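Local coordinates for protein split-Soret cytochrome c (Desulfovibrio desulfuricans, PDB 1H21) that carries two c-type hemes and probably a [2Fe-2S] cluster per subunit, works as a homodimer in electron transport, and may take part in sulfate reduction, at residues A88-G91 / A92-F96; A179-A182 / A183-N187. One frame throughout, in Å; residues are numbered along the deposited sequence.

Contact 1 (A88-G91 / A92-F96); sequences ALYG and AAATF
Helix 87-99, buried in the part of the subunit that probably holds the [2Fe-2S] cluster, with A88 against C44, an inferred ligand, illustrates how the i to i+4 spacing of an alpha-helix pairs side chains as well as amides: Y90 lays its ring beside A94, one turn later. CG of Y90 is anti to the backbone N (chi1 -180°), which sends the ring forward along the helix, past its own carbonyl. The A94 methyl sits over one ring face, displaced toward the rim, with CB of A94 3.7 Å from CZ of Y90. This is a CH-pi contact, CB of A94 standing 4.0 Å from the Y90 ring centroid.

The backbone of the same two residues is joined as well, N of A94 donating to O of Y90 at 2.8 Å with the C=O pointing almost straight at the donor. Two more rungs precede it, from N of A92 to O of A88 (3.1 Å) and from N of A93 to O of L89 (2.9 Å). Farther on, the backbone link from N of T95 to O of A92 is weak, but the T95 hydroxyl reinforces it: OG1 reaches back to O of A92 at 2.7 Å, in the carbonyl plane. The T95 chi1 of 69° places OG1 between the backbone N and the carbonyl carbon, and CG2 rests against O of G91 at 3.3 Å.

At the dimer interface OH of Y90 is hydrogen-bonded to ND2 of N75 of the second subunit, and the Y90 ring meets that of Y90 there. A methyl over one ring face and a hydrogen bond at the phenol end probably restrict how this buried tyrosine can turn, while the threonine gives a buried helical carbonyl a short side-chain bond where the backbone bond is stretched.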
ATOM      1  N   ALA A  88      -5.581   2.677  -6.524  1.00 35.08           N
ATOM      2  CA  ALA A  88      -6.911   2.197  -6.853  1.00 30.54           C
ATOM      3  C   ALA A  88      -7.103   0.815  -6.266  1.00 29.03           C
ATOM      4  O   ALA A  88      -8.159   0.508  -5.712  1.00 32.42           O
ATOM      5  CB  ALA A  88      -7.102   2.159  -8.353  1.00 31.91           C
ATOM      6  N   LEU A  89      -6.058  -0.004  -6.339  1.00 29.56           N
ATOM      7  CA  LEU A  89      -6.110  -1.366  -5.823  1.00 25.24           C
ATOM      8  C   LEU A  89      -6.272  -1.391  -4.309  1.00 27.82           C
ATOM      9  O   LEU A  89      -7.078  -2.164  -3.771  1.00 30.93           O
ATOM     10  CB  LEU A  89      -4.876  -2.160  -6.247  1.00 24.74           C
ATOM     11  CG  LEU A  89      -4.691  -2.544  -7.717  1.00 22.89           C
ATOM     12  CD1 LEU A  89      -3.506  -3.476  -7.777  1.00 26.14           C
ATOM     13  CD2 LEU A  89      -5.881  -3.268  -8.263  1.00 17.59           C
ATOM     14  N   TYR A  90      -5.523  -0.547  -3.612  1.00 30.61           N
ATOM     15  CA  TYR A  90      -5.652  -0.516  -2.158  1.00 31.26           C
ATOM     16  C   TYR A  90      -7.037  -0.003  -1.753  1.00 31.27           C
ATOM     17  O   TYR A  90      -7.725  -0.609  -0.929  1.00 30.39           O
ATOM     18  CB  TYR A  90      -4.585   0.351  -1.494  1.00 26.99           C
ATOM     19  CG  TYR A  90      -4.789   0.318  -0.018  1.00 24.86           C
ATOM     20  CD1 TYR A  90      -4.493  -0.836   0.713  1.00 22.88           C
ATOM     21  CD2 TYR A  90      -5.384   1.390   0.647  1.00 29.50           C
ATOM     22  CE1 TYR A  90      -4.789  -0.921   2.056  1.00 19.80           C
ATOM     23  CE2 TYR A  90      -5.689   1.308   2.020  1.00 20.02           C
ATOM     24  CZ  TYR A  90      -5.385   0.151   2.705  1.00 20.09           C
ATOM     25  OH  TYR A  90      -5.666   0.066   4.033  1.00 16.44           O
ATOM     26  N   GLY A  91      -7.415   1.141  -2.310  1.00 33.10           N
ATOM     27  CA  GLY A  91      -8.711   1.714  -2.012  1.00 34.74           C
ATOM     28  C   GLY A  91      -9.834   0.696  -2.142  1.00 34.42           C
ATOM     29  O   GLY A  91     -10.722   0.644  -1.295  1.00 36.04           O
ATOM     30  N   ALA A  92      -9.780  -0.131  -3.183  1.00 31.71           N
ATOM     31  CA  ALA A  92     -10.811  -1.136  -3.402  1.00 28.94           C
ATOM     32  C   ALA A  92     -10.691  -2.301  -2.438  1.00 31.66           C
ATOM     33  O   ALA A  92     -11.674  -2.697  -1.826  1.00 38.50           O
ATOM     34  CB  ALA A  92     -10.778  -1.634  -4.849  1.00 23.04           C
ATOM     35  N   ALA A  93      -9.488  -2.828  -2.253  1.00 29.56           N
ATOM     36  CA  ALA A  93      -9.329  -3.961  -1.360  1.00 28.15           C
ATOM     37  C   ALA A  93      -9.572  -3.614   0.104  1.00 29.73           C
ATOM     38  O   ALA A  93      -9.967  -4.463   0.890  1.00 28.29           O
ATOM     39  CB  ALA A  93      -7.958  -4.564  -1.530  1.00 24.78           C
ATOM     40  N   ALA A  94      -9.330  -2.359   0.467  1.00 30.41           N
ATOM     41  CA  ALA A  94      -9.477  -1.928   1.850  1.00 30.34           C
ATOM     42  C   ALA A  94     -10.902  -2.018   2.308  1.00 31.20           C
ATOM     43  O   ALA A  94     -11.161  -2.306   3.486  1.00 32.02           O
ATOM     44  CB  ALA A  94      -8.974  -0.508   2.027  1.00 26.17           C
ATOM     45  N   THR A  95     -11.822  -1.752   1.379  1.00 29.86           N
ATOM     46  CA  THR A  95     -13.254  -1.796   1.675  1.00 29.42           C
ATOM     47  C   THR A  95     -13.678  -3.193   2.139  1.00 29.38           C
ATOM     48  O   THR A  95     -14.513  -3.329   3.036  1.00 32.07           O
ATOM     49  CB  THR A  95     -14.134  -1.366   0.456  1.00 28.56           C
ATOM     50  OG1 THR A  95     -14.052  -2.347  -0.579  1.00 31.25           O
ATOM     51  CG2 THR A  95     -13.678  -0.060  -0.108  1.00 24.67           C
ATOM     52  N   PHE A  96     -13.040  -4.221   1.594  1.00 28.03           N
ATOM     53  CA  PHE A  96     -13.384  -5.591   1.957  1.00 28.66           C
ATOM     54  C   PHE A  96     -13.183  -5.825   3.447  1.00 30.67           C
ATOM     55  O   PHE A  96     -13.903  -6.639   4.065  1.00 28.99           O
ATOM     56  CB  PHE A  96     -12.533  -6.612   1.195  1.00 24.38           C
ATOM     57  CG  PHE A  96     -12.575  -6.465  -0.285  1.00 26.82           C
ATOM     58  CD1 PHE A  96     -13.489  -5.599  -0.901  1.00 24.65           C
ATOM     59  CD2 PHE A  96     -11.694  -7.206  -1.074  1.00 28.80           C
ATOM     60  CE1 PHE A  96     -13.537  -5.475  -2.271  1.00 27.29           C
ATOM     61  CE2 PHE A  96     -11.728  -7.094  -2.457  1.00 28.18           C
ATOM     62  CZ  PHE A  96     -12.653  -6.226  -3.059  1.00 29.26           C
TER

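Contact 2 (A179-A182 / A183-N187); sequences AFKA and AEIIN
Residues 179-182 and 183-187 are successive turns of helix 165-192, and four regular i to i+4 bonds join them: N of A183 to O of A179, N of E184 to O of F180, N of I185 to O of K181, and N of I186 to O of A182. All four have nearly the same C=O-to-donor geometry, as in a regular alpha-helix.

On one flank the E184 carboxylate comes up to the ring of F180, OE2 of E184 lying 3.0 Å from CE2 of F180. The approach is oblique, with carboxylate and ring planes 48° apart. F180, with CG anti to its amide nitrogen (chi1 -177°), stands out from the helix nearly square to its axis, and the E184 chain slants back toward the preceding turn to bring its carboxylate to the ring.

The helix is one of several packed together in this all-helical part of the subunit, and its flanks face different neighbours. F180 touches P26 and K27 of helix 26-38, whereas I185 packs on M108 and L112 of helix 102-118.

Between these flanks K181 bends at chi2 (57°) and passes over I185, bringing both its CG and its CE to 4.0 Å from CD1 of I185. NZ of K181 forms a salt bridge with OE2 of E111, and the ammonium group a cation-pi contact with W115. NZ of K181 remains 4.2 Å from OE1 of E184, beyond salt-bridge distance, though the opposite charges probably attract weakly. I185 also sets CG1 3.2 Å from O of K181, the carbonyl that accepts its own amide.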
ATOM      1  N   ALA A 179     -12.403  -0.216  -9.676  1.00 32.47           N
ATOM      2  CA  ALA A 179     -13.630   0.015  -8.921  1.00 31.55           C
ATOM      3  C   ALA A 179     -14.686  -0.966  -9.443  1.00 36.19           C
ATOM      4  O   ALA A 179     -15.340  -1.668  -8.665  1.00 38.80           O
ATOM      5  CB  ALA A 179     -14.103   1.442  -9.130  1.00 25.26           C
ATOM      6  N   PHE A 180     -14.797  -1.052 -10.769  1.00 35.54           N
ATOM      7  CA  PHE A 180     -15.744  -1.938 -11.432  1.00 32.63           C
ATOM      8  C   PHE A 180     -15.501  -3.383 -11.026  1.00 34.01           C
ATOM      9  O   PHE A 180     -16.413  -4.084 -10.576  1.00 40.88           O
ATOM     10  CB  PHE A 180     -15.593  -1.785 -12.944  1.00 39.32           C
ATOM     11  CG  PHE A 180     -16.571  -2.596 -13.740  1.00 40.53           C
ATOM     12  CD1 PHE A 180     -17.771  -2.038 -14.169  1.00 41.11           C
ATOM     13  CD2 PHE A 180     -16.304  -3.928 -14.048  1.00 40.94           C
ATOM     14  CE1 PHE A 180     -18.704  -2.812 -14.891  1.00 40.70           C
ATOM     15  CE2 PHE A 180     -17.227  -4.703 -14.764  1.00 41.62           C
ATOM     16  CZ  PHE A 180     -18.429  -4.147 -15.186  1.00 36.45           C
ATOM     17  N   LYS A 181     -14.259  -3.828 -11.158  1.00 34.91           N
ATOM     18  CA  LYS A 181     -13.904  -5.202 -10.808  1.00 32.71           C
ATOM     19  C   LYS A 181     -14.134  -5.516  -9.327  1.00 32.51           C
ATOM     20  O   LYS A 181     -14.649  -6.577  -8.974  1.00 30.40           O
ATOM     21  CB  LYS A 181     -12.445  -5.474 -11.171  1.00 31.75           C
ATOM     22  CG  LYS A 181     -11.995  -6.880 -10.833  1.00 31.93           C
ATOM     23  CD  LYS A 181     -12.882  -7.895 -11.526  1.00 32.26           C
ATOM     24  CE  LYS A 181     -12.446  -9.321 -11.242  1.00 32.76           C
ATOM     25  NZ  LYS A 181     -13.283 -10.288 -11.996  1.00 38.01           N
ATOM     26  N   ALA A 182     -13.716  -4.603  -8.458  1.00 34.91           N
ATOM     27  CA  ALA A 182     -13.872  -4.794  -7.017  1.00 35.67           C
ATOM     28  C   ALA A 182     -15.352  -4.919  -6.689  1.00 34.09           C
ATOM     29  O   ALA A 182     -15.742  -5.738  -5.841  1.00 31.55           O
ATOM     30  CB  ALA A 182     -13.245  -3.612  -6.230  1.00 33.10           C
ATOM     31  N   ALA A 183     -16.158  -4.090  -7.358  1.00 32.92           N
ATOM     32  CA  ALA A 183     -17.601  -4.089  -7.162  1.00 33.26           C
ATOM     33  C   ALA A 183     -18.132  -5.482  -7.498  1.00 34.19           C
ATOM     34  O   ALA A 183     -18.802  -6.101  -6.673  1.00 35.06           O
ATOM     35  CB  ALA A 183     -18.268  -3.027  -8.034  1.00 31.26           C
ATOM     36  N   GLU A 184     -17.747  -6.022  -8.653  1.00 32.73           N
ATOM     37  CA  GLU A 184     -18.206  -7.355  -9.030  1.00 33.23           C
ATOM     38  C   GLU A 184     -17.817  -8.407  -8.008  1.00 33.74           C
ATOM     39  O   GLU A 184     -18.597  -9.300  -7.692  1.00 39.69           O
ATOM     40  CB  GLU A 184     -17.655  -7.752 -10.380  1.00 35.95           C
ATOM     41  CG  GLU A 184     -18.114  -6.862 -11.511  1.00 39.69           C
ATOM     42  CD  GLU A 184     -17.819  -7.477 -12.860  1.00 45.80           C
ATOM     43  OE1 GLU A 184     -16.842  -8.259 -12.967  1.00 50.65           O
ATOM     44  OE2 GLU A 184     -18.576  -7.202 -13.815  1.00 51.46           O
ATOM     45  N   ILE A 185     -16.607  -8.303  -7.493  1.00 34.72           N
ATOM     46  CA  ILE A 185     -16.122  -9.240  -6.492  1.00 32.94           C
ATOM     47  C   ILE A 185     -16.961  -9.119  -5.212  1.00 30.72           C
ATOM     48  O   ILE A 185     -17.329 -10.132  -4.598  1.00 27.57           O
ATOM     49  CB  ILE A 185     -14.632  -8.957  -6.168  1.00 31.24           C
ATOM     50  CG1 ILE A 185     -13.781  -9.228  -7.403  1.00 32.43           C
ATOM     51  CG2 ILE A 185     -14.156  -9.835  -5.019  1.00 34.65           C
ATOM     52  CD1 ILE A 185     -12.357  -8.741  -7.280  1.00 35.50           C
ATOM     53  N   ILE A 186     -17.255  -7.890  -4.801  1.00 28.68           N
ATOM     54  CA  ILE A 186     -18.046  -7.705  -3.590  1.00 34.29           C
ATOM     55  C   ILE A 186     -19.397  -8.394  -3.786  1.00 37.61           C
ATOM     56  O   ILE A 186     -19.805  -9.214  -2.959  1.00 37.71           O
ATOM     57  CB  ILE A 186     -18.245  -6.211  -3.236  1.00 33.68           C
ATOM     58  CG1 ILE A 186     -16.950  -5.643  -2.625  1.00 31.68           C
ATOM     59  CG2 ILE A 186     -19.437  -6.041  -2.275  1.00 23.84           C
ATOM     60  CD1 ILE A 186     -16.904  -4.111  -2.582  1.00 32.36           C
ATOM     61  N   ASN A 187     -20.049  -8.106  -4.914  1.00 38.76           N
ATOM     62  CA  ASN A 187     -21.345  -8.698  -5.237  1.00 35.76           C
ATOM     63  C   ASN A 187     -21.259 -10.212  -5.151  1.00 37.28           C
ATOM     64  O   ASN A 187     -22.027 -10.848  -4.419  1.00 39.62           O
ATOM     65  CB  ASN A 187     -21.787  -8.304  -6.644  1.00 36.05           C
ATOM     66  CG  ASN A 187     -22.264  -6.876  -6.724  1.00 37.55           C
ATOM     67  OD1 ASN A 187     -22.572  -6.240  -5.707  1.00 39.77           O
ATOM     68  ND2 ASN A 187     -22.350  -6.359  -7.946  1.00 38.48           N
TER

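From the N terminus the chain reaches contact 1 first, within helix 87-99, then passes through helices 102-118 and 147-158 before contact 2 in helix 165-192. Each contact spans adjacent turns, so neither closes a long loop; they lie in series, without nesting or crossing. In space their centres are 10 Å apart, and their helices touch. CB of A92 meets CB of A182 at 3.5 Å, a close alanine-to-alanine approach, while F96 and T95 pack on I186. Helix 44-60 borders both, through I52, and helix 102-118 does so through M108. Contact 1 also faces the second subunit, which does not touch contact 2.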